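Local coordinates for protein integral membrane indolylacetylinositol arabinosyltransferase EmbC (Mycolicibacterium smegmatis, PDB 7BVE) that probably transfers arabinose units during synthesis of the mycobacterial cell-wall arabinan, working in the membrane as a glycosyltransferase that ethambutol binds, at residues Met962-Val967 and Arg990-Arg995. Residues are numbered along the deposited sequence; the frame is centred on the assembly and turned at random.
With 95E (Ethambutol), chain G.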
loop_
_atom_site.group_PDB
_atom_site.type_symbol
_atom_site.label_atom_id
_atom_site.label_comp_id
_atom_site.label_asym_id
_atom_site.label_seq_id
_atom_site.Cartn_x
_atom_site.Cartn_y
_atom_site.Cartn_z
ATOM N N MET A 962 -13.513 -6.139 -31.354
ATOM C CA MET A 962 -12.678 -6.442 -30.201
ATOM C C MET A 962 -13.124 -5.565 -29.037
ATOM O O MET A 962 -12.767 -4.395 -28.938
ATOM C CB MET A 962 -11.205 -6.240 -30.504
ATOM C CG MET A 962 -10.387 -6.606 -29.316
ATOM S SD MET A 962 -8.623 -6.476 -29.467
ATOM C CE MET A 962 -8.230 -6.813 -27.762
ATOM N N LEU A 963 -13.921 -6.137 -28.151
ATOM C CA LEU A 963 -14.335 -5.453 -26.942
ATOM C C LEU A 963 -13.294 -5.656 -25.856
ATOM O O LEU A 963 -12.656 -6.704 -25.776
ATOM C CB LEU A 963 -15.680 -5.996 -26.468
ATOM C CG LEU A 963 -16.878 -5.773 -27.375
ATOM C CD1 LEU A 963 -18.018 -6.615 -26.918
ATOM C CD2 LEU A 963 -17.263 -4.333 -27.317
ATOM N N ASP A 964 -13.127 -4.650 -25.009
ATOM C CA ASP A 964 -12.294 -4.853 -23.839
ATOM C C ASP A 964 -13.115 -5.497 -22.732
ATOM O O ASP A 964 -14.323 -5.691 -22.855
ATOM C CB ASP A 964 -11.682 -3.542 -23.369
ATOM C CG ASP A 964 -10.688 -2.984 -24.362
ATOM O OD1 ASP A 964 -10.183 -3.748 -25.208
ATOM O OD2 ASP A 964 -10.366 -1.791 -24.277
ATOM N N TRP A 965 -12.451 -5.848 -21.639
ATOM C CA TRP A 965 -13.145 -6.617 -20.619
ATOM C C TRP A 965 -13.979 -5.757 -19.683
ATOM O O TRP A 965 -14.665 -6.302 -18.814
ATOM C CB TRP A 965 -12.155 -7.463 -19.823
ATOM C CG TRP A 965 -11.138 -6.728 -19.043
ATOM C CD1 TRP A 965 -9.909 -6.357 -19.463
ATOM C CD2 TRP A 965 -11.244 -6.304 -17.683
ATOM N NE1 TRP A 965 -9.241 -5.711 -18.461
ATOM C CE2 TRP A 965 -10.042 -5.667 -17.354
ATOM C CE3 TRP A 965 -12.245 -6.396 -16.712
ATOM C CZ2 TRP A 965 -9.811 -5.123 -16.101
ATOM C CZ3 TRP A 965 -12.012 -5.858 -15.475
ATOM C CH2 TRP A 965 -10.807 -5.229 -15.178
ATOM N N LEU A 966 -13.943 -4.440 -19.835
ATOM C CA LEU A 966 -14.877 -3.543 -19.175
ATOM C C LEU A 966 -16.068 -3.197 -20.051
ATOM O O LEU A 966 -17.200 -3.188 -19.570
ATOM C CB LEU A 966 -14.166 -2.256 -18.768
ATOM C CG LEU A 966 -13.198 -2.303 -17.597
ATOM C CD1 LEU A 966 -12.414 -1.032 -17.556
ATOM C CD2 LEU A 966 -13.977 -2.432 -16.324
ATOM N N VAL A 967 -15.844 -2.946 -21.335
ATOM C CA VAL A 967 -16.904 -2.447 -22.215
ATOM C C VAL A 967 -17.617 -3.672 -22.774
ATOM O O VAL A 967 -17.530 -4.019 -23.952
ATOM C CB VAL A 967 -16.336 -1.525 -23.296
ATOM C CG1 VAL A 967 -15.913 -0.285 -22.671
ATOM C CG2 VAL A 967 -15.062 -2.078 -23.880
ATOM N N ARG A 990 -12.431 -1.744 -32.502
ATOM C CA ARG A 990 -12.021 -1.926 -31.119
ATOM C C ARG A 990 -12.651 -0.829 -30.276
ATOM O O ARG A 990 -12.646 0.333 -30.674
ATOM C CB ARG A 990 -10.504 -1.889 -30.970
ATOM C CG ARG A 990 -10.064 -2.124 -29.562
ATOM C CD ARG A 990 -8.605 -1.921 -29.358
ATOM N NE ARG A 990 -8.324 -1.880 -27.931
ATOM C CZ ARG A 990 -7.139 -1.581 -27.409
ATOM N NH1 ARG A 990 -6.121 -1.288 -28.199
ATOM N NH2 ARG A 990 -6.984 -1.557 -26.097
ATOM N N ILE A 991 -13.192 -1.192 -29.117
ATOM C CA ILE A 991 -13.805 -0.241 -28.199
ATOM C C ILE A 991 -13.020 -0.255 -26.896
ATOM O O ILE A 991 -12.791 -1.319 -26.317
ATOM C CB ILE A 991 -15.291 -0.565 -27.965
ATOM C CG1 ILE A 991 -16.054 -0.446 -29.277
ATOM C CG2 ILE A 991 -15.894 0.382 -26.977
ATOM C CD1 ILE A 991 -17.416 -1.016 -29.235
ATOM N N LEU A 992 -12.611 0.921 -26.439
ATOM C CA LEU A 992 -11.764 1.083 -25.272
ATOM C C LEU A 992 -12.526 1.800 -24.164
ATOM O O LEU A 992 -13.567 2.413 -24.415
ATOM C CB LEU A 992 -10.504 1.892 -25.611
ATOM C CG LEU A 992 -9.412 1.344 -26.521
ATOM C CD1 LEU A 992 -9.730 1.578 -27.979
ATOM C CD2 LEU A 992 -8.107 1.963 -26.167
ATOM N N PRO A 993 -12.048 1.728 -22.915
ATOM C CA PRO A 993 -12.543 2.642 -21.883
ATOM C C PRO A 993 -11.910 4.020 -21.992
ATOM O O PRO A 993 -11.208 4.309 -22.963
ATOM C CB PRO A 993 -12.130 1.956 -20.577
ATOM C CG PRO A 993 -11.892 0.571 -20.935
ATOM C CD PRO A 993 -11.352 0.588 -22.309
ATOM N N ASP A 994 -12.142 4.883 -21.005
ATOM C CA ASP A 994 -11.460 6.170 -20.971
ATOM C C ASP A 994 -9.973 5.980 -20.680
ATOM O O ASP A 994 -9.505 4.877 -20.400
ATOM C CB ASP A 994 -12.103 7.098 -19.947
ATOM C CG ASP A 994 -12.124 6.514 -18.550
ATOM O OD1 ASP A 994 -11.871 5.305 -18.382
ATOM O OD2 ASP A 994 -12.368 7.289 -17.601
ATOM N N ARG A 995 -9.231 7.090 -20.709
ATOM C CA ARG A 995 -7.771 7.028 -20.725
ATOM C C ARG A 995 -7.206 6.511 -19.408
ATOM O O ARG A 995 -6.274 5.696 -19.405
ATOM C CB ARG A 995 -7.206 8.405 -21.051
ATOM C CG ARG A 995 -5.703 8.453 -21.161
ATOM C CD ARG A 995 -5.225 9.853 -21.488
ATOM N NE ARG A 995 -5.574 10.811 -20.445
ATOM C CZ ARG A 995 -4.860 11.011 -19.343
ATOM N NH1 ARG A 995 -5.256 11.907 -18.452
ATOM N NH2 ARG A 995 -3.748 10.321 -19.134
HETATM C C2 95E G . -11.479 -14.986 -14.527
HETATM O O12 95E G . -10.756 -7.050 -11.651
HETATM C C11 95E G . -10.886 -8.228 -11.700
HETATM C C10 95E G . -10.092 -9.066 -12.700
HETATM C C13 95E G . -9.459 -8.192 -13.776
HETATM C C14 95E G . -7.938 -8.162 -13.676
HETATM N N9 95E G . -10.965 -10.028 -13.337
HETATM C C8 95E G . -10.876 -11.267 -12.598
HETATM C C7 95E G . -10.901 -12.446 -13.559
HETATM N N6 95E G . -12.265 -12.784 -13.890
HETATM C C3 95E G . -12.426 -14.196 -13.634
HETATM O O1 95E G . -10.517 -15.482 -14.051
HETATM C C4 95E G . -13.864 -14.582 -13.929
HETATM C C5 95E G . -14.798 -13.425 -13.597
#
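At the edge of the mixed sheet in the C-terminal domain, outermost strand 961-963 runs parallel to strand 989-992, and Ile991 N donates to Met962 O over 3.2 Å, 161° at the hydrogen. On one face of this pair Leu963 CD2 meets Ile991 CD1 at 3.8 Å, the two branched chains running alongside each other in the same direction; Val967 CG2 packs against Ile991 CG2 from the following turn. On the other face a stretched-out Arg990 chain, its CG anti to the backbone N (chi1 -178°), brings its guanidinium edge to the Asp964 carboxylate. Their salt bridge is long, Asp964 OD1 to Arg990 NE 3.8 Å, with the two planes turned 66° apart. Leu992 CG sits over a face of the same guanidinium. Beyond the strands, Leu966 CD1 reaches Pro993 CG at 3.8 Å, the leucine side chain roughly perpendicular to that of the proline. Trp965 CB points away from segment 990-995, and its ring makes no contact there; Leu966 CG lies over one ring face, ethambutol C13 over the opposite one, 3.5 Å from Trp965 CH2, while NE1 is hydrogen-bonded to Asn1001 O. A parallel strand pair thus opens into a loop that contributes Trp965 to the ethambutol pocket.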